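Local structure of uncharacterized conserved protein (Vibrio parahaemolyticus, 3MUQ) at residues Glu102-Leu105 against Asp106-Glu110; Lys130-Gly133 against Phe134-Gln137; Leu176-Gln179 against Asn180-Asp183; Arg227-Glu230 against Leu231-Gly234. The protein is of unknown function but belongs to the periplasmic-binding-protein superfamily and is made with a signal sequence, so it probably binds a small solute outside the cytoplasm. One frame throughout, in Å; residues are numbered along the deposited sequence.

Contact 1. Residues Glu102-Leu105 against Asp106-Glu110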
ATOM      1  N   GLU A 102      17.632   7.550 -23.281  1.00 55.33           N
ATOM      2  CA  GLU A 102      16.301   7.025 -23.574  1.00 58.70           C
ATOM      3  C   GLU A 102      15.852   5.971 -22.578  1.00 52.35           C
ATOM      4  O   GLU A 102      14.712   5.993 -22.121  1.00 56.80           O
ATOM      5  CB  GLU A 102      16.258   6.433 -24.979  1.00 71.12           C
ATOM      6  CG  GLU A 102      16.344   7.455 -26.090  1.00 85.97           C
ATOM      7  CD  GLU A 102      16.555   6.808 -27.444  1.00 96.12           C
ATOM      8  OE1 GLU A 102      17.729   6.664 -27.856  1.00 99.45           O
ATOM      9  OE2 GLU A 102      15.550   6.437 -28.093  1.00 98.02           O
ATOM     10  N   SER A 103      16.741   5.036 -22.261  1.00 42.37           N
ATOM     11  CA  SER A 103      16.404   3.962 -21.340  1.00 37.06           C
ATOM     12  C   SER A 103      17.330   3.991 -20.139  1.00 35.77           C
ATOM     13  O   SER A 103      18.376   4.633 -20.174  1.00 33.97           O
ATOM     14  CB  SER A 103      16.493   2.606 -22.031  1.00 40.94           C
ATOM     15  OG  SER A 103      17.840   2.242 -22.269  1.00 47.28           O
ATOM     16  N   VAL A 104      16.942   3.303 -19.072  1.00 31.26           N
ATOM     17  CA  VAL A 104      17.783   3.235 -17.896  1.00 27.05           C
ATOM     18  C   VAL A 104      18.976   2.322 -18.196  1.00 29.22           C
ATOM     19  O   VAL A 104      20.051   2.459 -17.597  1.00 25.45           O
ATOM     20  CB  VAL A 104      17.000   2.755 -16.646  1.00 35.72           C
ATOM     21  CG1 VAL A 104      16.473   1.349 -16.840  1.00 32.06           C
ATOM     22  CG2 VAL A 104      17.874   2.829 -15.407  1.00 33.25           C
ATOM     23  N   LEU A 105      18.808   1.399 -19.142  1.00 29.13           N
ATOM     24  CA  LEU A 105      19.934   0.548 -19.514  1.00 28.89           C
ATOM     25  C   LEU A 105      21.024   1.370 -20.228  1.00 29.22           C
ATOM     26  O   LEU A 105      22.211   1.162 -19.991  1.00 28.13           O
ATOM     27  CB  LEU A 105      19.484  -0.659 -20.341  1.00 29.08           C
ATOM     28  CG  LEU A 105      18.466  -1.606 -19.697  1.00 30.28           C
ATOM     29  CD1 LEU A 105      18.333  -2.844 -20.555  1.00 35.85           C
ATOM     30  CD2 LEU A 105      18.852  -2.006 -18.277  1.00 27.07           C
ATOM     31  N   ASP A 106      20.623   2.318 -21.074  1.00 23.86           N
ATOM     32  CA  ASP A 106      21.574   3.277 -21.635  1.00 24.92           C
ATOM     33  C   ASP A 106      22.282   4.067 -20.530  1.00 26.08           C
ATOM     34  O   ASP A 106      23.498   4.307 -20.588  1.00 29.43           O
ATOM     35  CB  ASP A 106      20.879   4.250 -22.593  1.00 29.73           C
ATOM     36  CG  ASP A 106      20.421   3.576 -23.873  1.00 42.50           C
ATOM     37  OD1 ASP A 106      20.934   2.473 -24.178  1.00 39.93           O
ATOM     38  OD2 ASP A 106      19.546   4.145 -24.568  1.00 46.54           O
ATOM     39  N   VAL A 107      21.519   4.473 -19.524  1.00 17.51           N
ATOM     40  CA  VAL A 107      22.091   5.211 -18.410  1.00 17.43           C
ATOM     41  C   VAL A 107      23.171   4.388 -17.692  1.00 17.90           C
ATOM     42  O   VAL A 107      24.285   4.869 -17.469  1.00 22.76           O
ATOM     43  CB  VAL A 107      21.010   5.706 -17.409  1.00 22.48           C
ATOM     44  CG1 VAL A 107      21.670   6.296 -16.189  1.00 18.94           C
ATOM     45  CG2 VAL A 107      20.082   6.748 -18.075  1.00 18.71           C
ATOM     46  N   PHE A 108      22.860   3.145 -17.347  1.00 22.36           N
ATOM     47  CA  PHE A 108      23.850   2.289 -16.685  1.00 25.47           C
ATOM     48  C   PHE A 108      25.104   2.089 -17.542  1.00 24.94           C
ATOM     49  O   PHE A 108      26.225   2.267 -17.067  1.00 21.75           O
ATOM     50  CB  PHE A 108      23.233   0.949 -16.267  1.00 24.01           C
ATOM     51  CG  PHE A 108      22.510   1.002 -14.944  1.00 23.77           C
ATOM     52  CD1 PHE A 108      21.609   2.020 -14.674  1.00 31.37           C
ATOM     53  CD2 PHE A 108      22.733   0.036 -13.969  1.00 23.94           C
ATOM     54  CE1 PHE A 108      20.943   2.074 -13.449  1.00 34.71           C
ATOM     55  CE2 PHE A 108      22.068   0.075 -12.751  1.00 26.03           C
ATOM     56  CZ  PHE A 108      21.179   1.093 -12.487  1.00 32.53           C
ATOM     57  N   LYS A 109      24.910   1.767 -18.816  1.00 21.90           N
ATOM     58  CA  LYS A 109      26.032   1.531 -19.715  1.00 29.01           C
ATOM     59  C   LYS A 109      26.935   2.757 -19.810  1.00 28.03           C
ATOM     60  O   LYS A 109      28.158   2.639 -19.775  1.00 26.68           O
ATOM     61  CB  LYS A 109      25.527   1.144 -21.106  1.00 35.60           C
ATOM     62  CG  LYS A 109      24.896  -0.228 -21.166  1.00 43.64           C
ATOM     63  CD  LYS A 109      24.133  -0.454 -22.461  1.00 48.16           C
ATOM     64  CE  LYS A 109      23.347  -1.755 -22.397  1.00 53.28           C
ATOM     65  NZ  LYS A 109      22.461  -1.946 -23.578  1.00 60.89           N
ATOM     66  N   GLU A 110      26.312   3.928 -19.930  1.00 24.95           N
ATOM     67  CA  GLU A 110      27.017   5.193 -20.072  1.00 21.38           C
ATOM     68  C   GLU A 110      27.834   5.509 -18.810  1.00 23.88           C
ATOM     69  O   GLU A 110      28.986   5.933 -18.883  1.00 24.14           O
ATOM     70  CB  GLU A 110      25.990   6.297 -20.339  1.00 28.00           C
ATOM     71  CG  GLU A 110      26.522   7.599 -20.909  1.00 46.45           C
ATOM     72  CD  GLU A 110      25.549   8.222 -21.909  1.00 68.36           C
ATOM     73  OE1 GLU A 110      25.610   9.457 -22.121  1.00 74.29           O
ATOM     74  OE2 GLU A 110      24.725   7.471 -22.486  1.00 73.57           O
TER
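S103 caps the start of helix 104-113 by accepting, at OG, the backbone N-H of D106; the bond is 3.0 Å from D106 N to S103 OG and nearly straight at 166°. This is an N-cap: with chi1 at 72° the hydroxyl is tucked between its own backbone N and carbonyl carbon, turned to the first turn of the helix. Main-chain bonds continue from there. V107 N reaches S103 O, F108 N lies 2.9 Å from V104 O, and K109 N donates to L105 O at 3.0 Å, so the i to i+4 pattern is regular from the cap residue onward.

Among the charged groups, the D106 carboxylate folds back beside the cap, its CG 3.3 Å from S103 OG. E102 OE1 stays 4.5 Å from D106 OD2, a pair of like charges that may mildly disfavour each other, although E102 is poorly ordered.

Apolar contact comes from V104 and F108, one turn apart on the same flank of the helix, their side chains running alongside each other: V104 CG2, anti to its backbone N, meets F108 CE1 at 3.7 Å. The aliphatic chain of K109 runs over the L105 carbonyl, with CG 3.2 Å from L105 O.

V104 and V107 rest on F188 of strand 185-188, D191 accepts a bond from V104 N, and L105, F108 and K109 face helix 126-138.

Contact 2. Residues Lys130-Gly133 against Phe134-Gln137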
ATOM      1  N   LYS A 130      17.456  -4.963  -7.353  1.00 22.74           N
ATOM      2  CA  LYS A 130      16.986  -4.309  -8.556  1.00 22.54           C
ATOM      3  C   LYS A 130      18.128  -3.628  -9.328  1.00 29.76           C
ATOM      4  O   LYS A 130      18.157  -3.649 -10.559  1.00 26.38           O
ATOM      5  CB  LYS A 130      15.891  -3.299  -8.239  1.00 18.99           C
ATOM      6  CG  LYS A 130      15.461  -2.544  -9.483  1.00 26.28           C
ATOM      7  CD  LYS A 130      14.068  -1.986  -9.362  1.00 34.73           C
ATOM      8  CE  LYS A 130      13.499  -1.648 -10.736  1.00 36.92           C
ATOM      9  NZ  LYS A 130      12.869  -2.819 -11.407  1.00 39.28           N
ATOM     10  N   GLU A 131      19.063  -3.014  -8.610  1.00 27.06           N
ATOM     11  CA  GLU A 131      20.197  -2.396  -9.278  1.00 21.70           C
ATOM     12  C   GLU A 131      20.990  -3.465 -10.028  1.00 25.30           C
ATOM     13  O   GLU A 131      21.387  -3.269 -11.183  1.00 29.95           O
ATOM     14  CB  GLU A 131      21.100  -1.685  -8.277  1.00 23.34           C
ATOM     15  CG  GLU A 131      22.399  -1.190  -8.898  1.00 18.62           C
ATOM     16  CD  GLU A 131      23.567  -1.352  -7.962  1.00 19.45           C
ATOM     17  OE1 GLU A 131      23.319  -1.482  -6.744  1.00 22.28           O
ATOM     18  OE2 GLU A 131      24.724  -1.376  -8.441  1.00 19.75           O
HETATM   19  N   MSE A 132      21.208  -4.599  -9.365  1.00 22.86           N
HETATM   20  CA  MSE A 132      21.971  -5.708  -9.950  1.00 23.05           C
HETATM   21  C   MSE A 132      21.299  -6.317 -11.173  1.00 28.40           C
HETATM   22  O   MSE A 132      21.969  -6.777 -12.101  1.00 34.22           O
HETATM   23  CB  MSE A 132      22.265  -6.774  -8.899  1.00 23.42           C
HETATM   24  CG  MSE A 132      23.011  -6.223  -7.678  1.00 31.11           C
HETATM   25 SE   MSE A 132      24.680  -5.248  -8.099  0.65 38.61          SE
HETATM   26  CE  MSE A 132      24.014  -3.849  -9.195  1.00118.41           C
ATOM     27  N   GLY A 133      19.973  -6.311 -11.172  1.00 33.70           N
ATOM     28  CA  GLY A 133      19.222  -6.783 -12.316  1.00 34.66           C
ATOM     29  C   GLY A 133      19.499  -5.942 -13.546  1.00 35.81           C
ATOM     30  O   GLY A 133      19.649  -6.469 -14.643  1.00 38.26           O
ATOM     31  N   PHE A 134      19.561  -4.627 -13.373  1.00 31.96           N
ATOM     32  CA  PHE A 134      19.819  -3.755 -14.506  1.00 31.42           C
ATOM     33  C   PHE A 134      21.222  -3.990 -15.041  1.00 29.65           C
ATOM     34  O   PHE A 134      21.415  -4.075 -16.246  1.00 33.56           O
ATOM     35  CB  PHE A 134      19.629  -2.287 -14.137  1.00 34.23           C
ATOM     36  CG  PHE A 134      18.203  -1.905 -13.864  1.00 36.03           C
ATOM     37  CD1 PHE A 134      17.163  -2.538 -14.527  1.00 36.78           C
ATOM     38  CD2 PHE A 134      17.903  -0.898 -12.959  1.00 32.62           C
ATOM     39  CE1 PHE A 134      15.851  -2.183 -14.285  1.00 41.31           C
ATOM     40  CE2 PHE A 134      16.589  -0.540 -12.705  1.00 38.81           C
ATOM     41  CZ  PHE A 134      15.560  -1.181 -13.373  1.00 43.39           C
ATOM     42  N   TRP A 135      22.205  -4.101 -14.152  1.00 31.78           N
ATOM     43  CA  TRP A 135      23.553  -4.412 -14.611  1.00 31.93           C
ATOM     44  C   TRP A 135      23.527  -5.702 -15.415  1.00 34.05           C
ATOM     45  O   TRP A 135      24.116  -5.771 -16.489  1.00 34.59           O
ATOM     46  CB  TRP A 135      24.567  -4.516 -13.459  1.00 29.30           C
ATOM     47  CG  TRP A 135      24.914  -3.190 -12.820  1.00 27.95           C
ATOM     48  CD1 TRP A 135      24.744  -2.850 -11.516  1.00 27.60           C
ATOM     49  CD2 TRP A 135      25.460  -2.028 -13.465  1.00 29.16           C
ATOM     50  NE1 TRP A 135      25.148  -1.553 -11.292  1.00 24.28           N
ATOM     51  CE2 TRP A 135      25.599  -1.026 -12.473  1.00 26.62           C
ATOM     52  CE3 TRP A 135      25.842  -1.736 -14.778  1.00 28.53           C
ATOM     53  CZ2 TRP A 135      26.103   0.240 -12.754  1.00 23.51           C
ATOM     54  CZ3 TRP A 135      26.353  -0.482 -15.054  1.00 26.25           C
ATOM     55  CH2 TRP A 135      26.470   0.495 -14.051  1.00 24.40           C
ATOM     56  N   ALA A 136      22.842  -6.721 -14.905  1.00 38.84           N
ATOM     57  CA  ALA A 136      22.770  -8.002 -15.614  1.00 40.33           C
ATOM     58  C   ALA A 136      22.163  -7.820 -17.008  1.00 38.61           C
ATOM     59  O   ALA A 136      22.666  -8.371 -17.981  1.00 41.78           O
ATOM     60  CB  ALA A 136      21.990  -9.036 -14.812  1.00 35.31           C
ATOM     61  N   GLN A 137      21.104  -7.024 -17.106  1.00 35.09           N
ATOM     62  CA  GLN A 137      20.486  -6.756 -18.404  1.00 35.66           C
ATOM     63  C   GLN A 137      21.395  -6.000 -19.366  1.00 44.69           C
ATOM     64  O   GLN A 137      21.299  -6.185 -20.574  1.00 49.19           O
ATOM     65  CB  GLN A 137      19.183  -5.991 -18.238  1.00 32.66           C
ATOM     66  CG  GLN A 137      18.070  -6.818 -17.626  1.00 37.34           C
ATOM     67  CD  GLN A 137      16.879  -5.973 -17.250  1.00 45.81           C
ATOM     68  OE1 GLN A 137      16.271  -5.324 -18.103  1.00 46.34           O
ATOM     69  NE2 GLN A 137      16.541  -5.962 -15.959  1.00 48.49           N
TER
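Regular i to i+4 bonding holds this part of helix 126-138, from F134 N to K130 O, W135 N to E131 O, A136 N to M132 O and Q137 N to G133 O, the last at 2.9 Å. The chief side-chain bond spans the same interval: W135 NE1 donates to E131 OE2 at 2.9 Å, with an angle of 142° at the hydrogen. The oxygen lies in the indole plane and offers its anti lone pair, while the carboxylate is turned 76° against the ring. S120 and Y147 also bond this carboxylate, through OE1 and OE2 respectively, so several partners fix its rotation.

K130 lays its chain across F134, bringing CE to 3.4 Å from CZ; the bend at chi4 (85°) leaves NZ 3.7 Å from the same F134 CZ. The selenium of M132 lies beside the indole of W135, 5.3 Å from the five-membered ring centroid, but the placement of this side chain is doubtful. Q137 NE2 adds a weak bond to G133 O.

The helix is the crossover of the beta-alpha-beta unit formed with strands 118-120 and 147-149. K130, E131 and F134 touch M169 of strand 168-171, and F134, W135 and Q137 pack on helix 104-113.

Contact 3. Residues Leu176-Gln179 against Asn180-Asp183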
ATOM      1  N   LEU A 176      13.198  12.093  -1.653  1.00 17.48           N
ATOM      2  CA  LEU A 176      12.442  13.289  -1.259  1.00 21.93           C
ATOM      3  C   LEU A 176      12.741  13.709   0.174  1.00 20.53           C
ATOM      4  O   LEU A 176      12.836  14.905   0.473  1.00 18.76           O
ATOM      5  CB  LEU A 176      10.927  13.079  -1.430  1.00 20.43           C
ATOM      6  CG  LEU A 176      10.431  12.844  -2.856  1.00 21.37           C
ATOM      7  CD1 LEU A 176       8.962  12.374  -2.874  1.00 17.59           C
ATOM      8  CD2 LEU A 176      10.603  14.112  -3.681  1.00 21.74           C
ATOM      9  N   ALA A 177      12.872  12.726   1.061  1.00 15.83           N
ATOM     10  CA  ALA A 177      13.182  13.019   2.465  1.00 23.90           C
ATOM     11  C   ALA A 177      14.578  13.594   2.644  1.00 24.73           C
ATOM     12  O   ALA A 177      14.809  14.360   3.573  1.00 21.91           O
ATOM     13  CB  ALA A 177      13.015  11.774   3.340  1.00 19.67           C
ATOM     14  N   TYR A 178      15.505  13.216   1.764  1.00 23.38           N
ATOM     15  CA  TYR A 178      16.910  13.613   1.906  1.00 22.01           C
ATOM     16  C   TYR A 178      17.354  14.792   1.015  1.00 20.45           C
ATOM     17  O   TYR A 178      18.414  15.373   1.235  1.00 24.42           O
ATOM     18  CB  TYR A 178      17.825  12.407   1.631  1.00 19.33           C
ATOM     19  CG  TYR A 178      18.028  11.469   2.807  1.00 24.53           C
ATOM     20  CD1 TYR A 178      16.982  10.683   3.288  1.00 24.52           C
ATOM     21  CD2 TYR A 178      19.269  11.354   3.429  1.00 29.32           C
ATOM     22  CE1 TYR A 178      17.161   9.815   4.361  1.00 15.15           C
ATOM     23  CE2 TYR A 178      19.458  10.486   4.511  1.00 24.93           C
ATOM     24  CZ  TYR A 178      18.398   9.724   4.964  1.00 22.78           C
ATOM     25  OH  TYR A 178      18.562   8.859   6.022  1.00 30.65           O
ATOM     26  N   GLN A 179      16.562  15.145   0.009  1.00 23.29           N
ATOM     27  CA  GLN A 179      17.044  16.070  -1.023  1.00 18.28           C
ATOM     28  C   GLN A 179      17.535  17.393  -0.435  1.00 20.83           C
ATOM     29  O   GLN A 179      18.475  17.998  -0.950  1.00 25.56           O
ATOM     30  CB  GLN A 179      15.968  16.315  -2.080  1.00 19.14           C
ATOM     31  CG  GLN A 179      14.701  16.940  -1.505  1.00 24.99           C
ATOM     32  CD  GLN A 179      13.619  17.106  -2.539  1.00 26.37           C
ATOM     33  OE1 GLN A 179      13.896  17.396  -3.702  1.00 25.98           O
ATOM     34  NE2 GLN A 179      12.371  16.923  -2.120  1.00 21.74           N
ATOM     35  N   ASN A 180      16.925  17.824   0.661  1.00 19.35           N
ATOM     36  CA  ASN A 180      17.284  19.102   1.274  1.00 29.79           C
ATOM     37  C   ASN A 180      18.752  19.167   1.716  1.00 27.97           C
ATOM     38  O   ASN A 180      19.316  20.251   1.863  1.00 24.51           O
ATOM     39  CB  ASN A 180      16.356  19.416   2.456  1.00 39.49           C
ATOM     40  CG  ASN A 180      16.676  18.575   3.703  1.00 57.38           C
ATOM     41  OD1 ASN A 180      16.296  17.401   3.801  1.00 58.73           O
ATOM     42  ND2 ASN A 180      17.368  19.187   4.666  1.00 62.06           N
ATOM     43  N   LYS A 181      19.370  18.008   1.923  1.00 23.73           N
ATOM     44  CA  LYS A 181      20.769  17.970   2.341  1.00 23.55           C
ATOM     45  C   LYS A 181      21.683  17.261   1.329  1.00 27.55           C
ATOM     46  O   LYS A 181      22.828  16.937   1.635  1.00 27.35           O
ATOM     47  CB  LYS A 181      20.903  17.332   3.730  1.00 26.79           C
ATOM     48  CG  LYS A 181      20.601  15.845   3.803  1.00 35.82           C
ATOM     49  CD  LYS A 181      20.547  15.389   5.267  1.00 45.79           C
ATOM     50  CE  LYS A 181      20.381  13.881   5.406  1.00 52.12           C
ATOM     51  NZ  LYS A 181      19.922  13.476   6.774  1.00 57.44           N
ATOM     52  N   LEU A 182      21.181  17.021   0.123  1.00 23.08           N
ATOM     53  CA  LEU A 182      21.998  16.384  -0.909  1.00 23.91           C
ATOM     54  C   LEU A 182      22.366  17.377  -2.013  1.00 24.95           C
ATOM     55  O   LEU A 182      21.528  18.144  -2.470  1.00 25.50           O
ATOM     56  CB  LEU A 182      21.260  15.181  -1.509  1.00 21.85           C
ATOM     57  CG  LEU A 182      20.939  14.065  -0.503  1.00 20.93           C
ATOM     58  CD1 LEU A 182      19.958  13.029  -1.073  1.00 20.50           C
ATOM     59  CD2 LEU A 182      22.231  13.412  -0.018  1.00 17.54           C
ATOM     60  N   ASP A 183      23.618  17.351  -2.447  1.00 21.78           N
ATOM     61  CA  ASP A 183      24.033  18.156  -3.590  1.00 23.88           C
ATOM     62  C   ASP A 183      23.865  17.321  -4.845  1.00 20.09           C
ATOM     63  O   ASP A 183      24.835  17.056  -5.548  1.00 21.21           O
ATOM     64  CB  ASP A 183      25.504  18.575  -3.465  1.00 32.52           C
ATOM     65  CG  ASP A 183      25.727  19.642  -2.411  1.00 51.83           C
ATOM     66  OD1 ASP A 183      24.741  20.206  -1.885  1.00 55.44           O
ATOM     67  OD2 ASP A 183      26.907  19.921  -2.109  1.00 65.77           O
TER
HETATM   68  O   HOH W   1      14.172  16.839   1.941  1.00 25.51           O
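Y178 and K181 meet in the turns that lead from helix 172-178 toward strand 185-188. These are two overlapping beta turns, 178-181 and 179-182, each closed by an i to i+3 backbone bond. K181 N donates to Y178 O at 2.9 Å, and L182 N to Q179 O at 3.1 Å; in the second, L182 N stands above the carbonyl plane of Q179, 68° out of it and not on a lone pair.

Packing spans three residues from Y178 to K181 and four from Y178 to L182. The extended K181 chain runs alongside the tyrosine and places CE 3.4 Å from Y178 CD2, its chi1 of 69° directing CG back over the Y178 carbonyl. L182 points inward: its CD1 lies 3.5 Å from Y178 CB, and both residues also lean on N159 of helix 154-163, L182 reaching L158 and S162 as well. L176 packs on W222, and A177 on D31, of the second subunit.

The polar side-chain contact is made by Q179, whose NE2 bonds D31 O of that subunit and makes a weak bond back to L176 O. A water bridges backbone atoms of the two halves: it lies 2.8 Å from L176 O and accepts from N180 N at 3.2 Å.

Contact 4. Residues Arg227-Glu230 against Leu231-Gly234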
ATOM      1  N   ARG A 227      -0.319  -5.515   9.174  1.00 11.47           N
ATOM      2  CA  ARG A 227       0.741  -6.478   9.506  1.00 20.62           C
ATOM      3  C   ARG A 227       1.616  -6.819   8.302  1.00 23.27           C
ATOM      4  O   ARG A 227       2.840  -6.795   8.391  1.00 21.76           O
ATOM      5  CB  ARG A 227       0.169  -7.772  10.095  1.00 22.42           C
ATOM      6  CG  ARG A 227      -0.316  -7.636  11.520  1.00 39.30           C
ATOM      7  CD  ARG A 227      -1.078  -8.885  11.982  1.00 36.37           C
ATOM      8  NE  ARG A 227      -0.187  -9.910  12.513  1.00 36.26           N
ATOM      9  CZ  ARG A 227       0.232  -9.943  13.775  1.00 39.03           C
ATOM     10  NH1 ARG A 227      -0.163  -9.000  14.627  1.00 34.55           N
ATOM     11  NH2 ARG A 227       1.041 -10.913  14.185  1.00 38.39           N
ATOM     12  N   GLY A 228       0.983  -7.154   7.181  1.00 19.07           N
ATOM     13  CA  GLY A 228       1.718  -7.521   5.990  1.00 15.33           C
ATOM     14  C   GLY A 228       2.435  -6.321   5.405  1.00 15.07           C
ATOM     15  O   GLY A 228       3.586  -6.420   4.942  1.00 17.84           O
ATOM     16  N   GLN A 229       1.741  -5.183   5.417  1.00 16.91           N
ATOM     17  CA  GLN A 229       2.282  -3.935   4.884  1.00 17.01           C
ATOM     18  C   GLN A 229       3.536  -3.514   5.632  1.00 18.95           C
ATOM     19  O   GLN A 229       4.486  -3.029   5.021  1.00 15.32           O
ATOM     20  CB  GLN A 229       1.236  -2.813   4.944  1.00 20.83           C
ATOM     21  CG  GLN A 229       0.112  -2.980   3.914  1.00 26.79           C
ATOM     22  CD  GLN A 229       0.619  -2.852   2.485  1.00 29.73           C
ATOM     23  OE1 GLN A 229       1.155  -1.810   2.092  1.00 31.41           O
ATOM     24  NE2 GLN A 229       0.455  -3.910   1.701  1.00 25.47           N
ATOM     25  N   GLU A 230       3.542  -3.690   6.948  1.00 17.48           N
ATOM     26  CA  GLU A 230       4.739  -3.372   7.739  1.00 21.98           C
ATOM     27  C   GLU A 230       5.953  -4.114   7.178  1.00 24.19           C
ATOM     28  O   GLU A 230       7.038  -3.531   6.991  1.00 20.59           O
ATOM     29  CB  GLU A 230       4.518  -3.740   9.204  1.00 33.83           C
ATOM     30  CG  GLU A 230       5.598  -3.269  10.168  1.00 37.78           C
ATOM     31  CD  GLU A 230       5.288  -3.645  11.610  1.00 49.27           C
ATOM     32  OE1 GLU A 230       4.319  -4.404  11.835  1.00 49.70           O
ATOM     33  OE2 GLU A 230       6.011  -3.181  12.522  1.00 57.10           O
ATOM     34  N   LEU A 231       5.766  -5.400   6.882  1.00 18.54           N
ATOM     35  CA  LEU A 231       6.864  -6.221   6.369  1.00 21.83           C
ATOM     36  C   LEU A 231       7.262  -5.862   4.944  1.00 24.53           C
ATOM     37  O   LEU A 231       8.452  -5.824   4.616  1.00 24.31           O
ATOM     38  CB  LEU A 231       6.508  -7.701   6.461  1.00 25.55           C
ATOM     39  CG  LEU A 231       6.304  -8.097   7.923  1.00 23.05           C
ATOM     40  CD1 LEU A 231       5.649  -9.472   8.052  1.00 20.80           C
ATOM     41  CD2 LEU A 231       7.633  -8.029   8.643  1.00 29.00           C
ATOM     42  N   ILE A 232       6.264  -5.613   4.099  1.00 19.89           N
ATOM     43  CA  ILE A 232       6.512  -5.164   2.732  1.00 22.50           C
ATOM     44  C   ILE A 232       7.303  -3.849   2.715  1.00 26.94           C
ATOM     45  O   ILE A 232       8.284  -3.696   1.965  1.00 22.80           O
ATOM     46  CB  ILE A 232       5.178  -4.994   1.970  1.00 19.13           C
ATOM     47  CG1 ILE A 232       4.545  -6.368   1.722  1.00 15.96           C
ATOM     48  CG2 ILE A 232       5.378  -4.225   0.661  1.00 16.69           C
ATOM     49  CD1 ILE A 232       3.159  -6.292   1.134  1.00 17.65           C
ATOM     50  N   ASN A 233       6.884  -2.902   3.549  1.00 20.98           N
ATOM     51  CA  ASN A 233       7.580  -1.630   3.640  1.00 25.08           C
ATOM     52  C   ASN A 233       8.985  -1.830   4.166  1.00 29.50           C
ATOM     53  O   ASN A 233       9.942  -1.257   3.634  1.00 31.07           O
ATOM     54  CB  ASN A 233       6.825  -0.645   4.534  1.00 34.16           C
ATOM     55  CG  ASN A 233       5.566  -0.135   3.889  1.00 48.82           C
ATOM     56  OD1 ASN A 233       5.486  -0.023   2.659  1.00 56.52           O
ATOM     57  ND2 ASN A 233       4.558   0.172   4.712  1.00 52.75           N
ATOM     58  N   GLY A 234       9.110  -2.641   5.216  1.00 25.26           N
ATOM     59  CA  GLY A 234      10.419  -2.950   5.767  1.00 24.19           C
ATOM     60  C   GLY A 234      11.359  -3.411   4.670  1.00 29.84           C
ATOM     61  O   GLY A 234      12.522  -3.012   4.615  1.00 32.62           O
TER
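G228 O receives the backbone N-H of I232 at 2.9 Å within the C-terminal helix 226-236. The next two bonds keep the alpha-helical i to i+4 spacing: N233 N to Q229 O at 2.8 Å and G234 N to E230 O at 2.9 Å. Two long polar side chains of the first turn find their partners beyond it. R227 NH2 forms a salt bridge with D31, and Q229 NE2 bonds the carbonyl of L223 in helix 213-224, which gives the buried NE2 a partner.

Packing between the turns is mostly side chain against backbone. L231 CB lies 3.5 Å from G228 O, and its CG sits 3.7 Å from R227 O. N233 folds its amide back along the helix, CG being 3.3 Å from Q229 O.

Farther out, L231 covers Y23, L24 and Q27 of helix 20-32, and I232 touches L24 as well as L81 and M82 of strand 78-90. Another side of the helix meets the second subunit, where Q229 and E230 pack on N233 of that copy and N233 on its Q229, while R227 packs on its A177. Between the side chains of the two turns, the bend of Q229 at chi2 (-66°) turns its amide obliquely across I232, whose CD1 is 3.6 Å from Q229 NE2.

Overall arrangement
All four contacts are local, each between adjoining parts of one continuous segment, so they follow in series along the chain and none encloses or crosses another. Contact 1 starts helix 104-113, and contact 2 takes up the later part of helix 126-138. These two touch: F108 CD2 comes within 3.4 Å of W135 CE2, their ring planes about 55° apart, which joins the two helices directly. Contact 3 turns the chain from helix 172-178 toward strand 185-188, its centre about 24 Å from that of contact 1. Contact 4, in the C-terminal helix, lies across the chain's centre from contacts 1 and 2; like contact 3, it touches the second subunit.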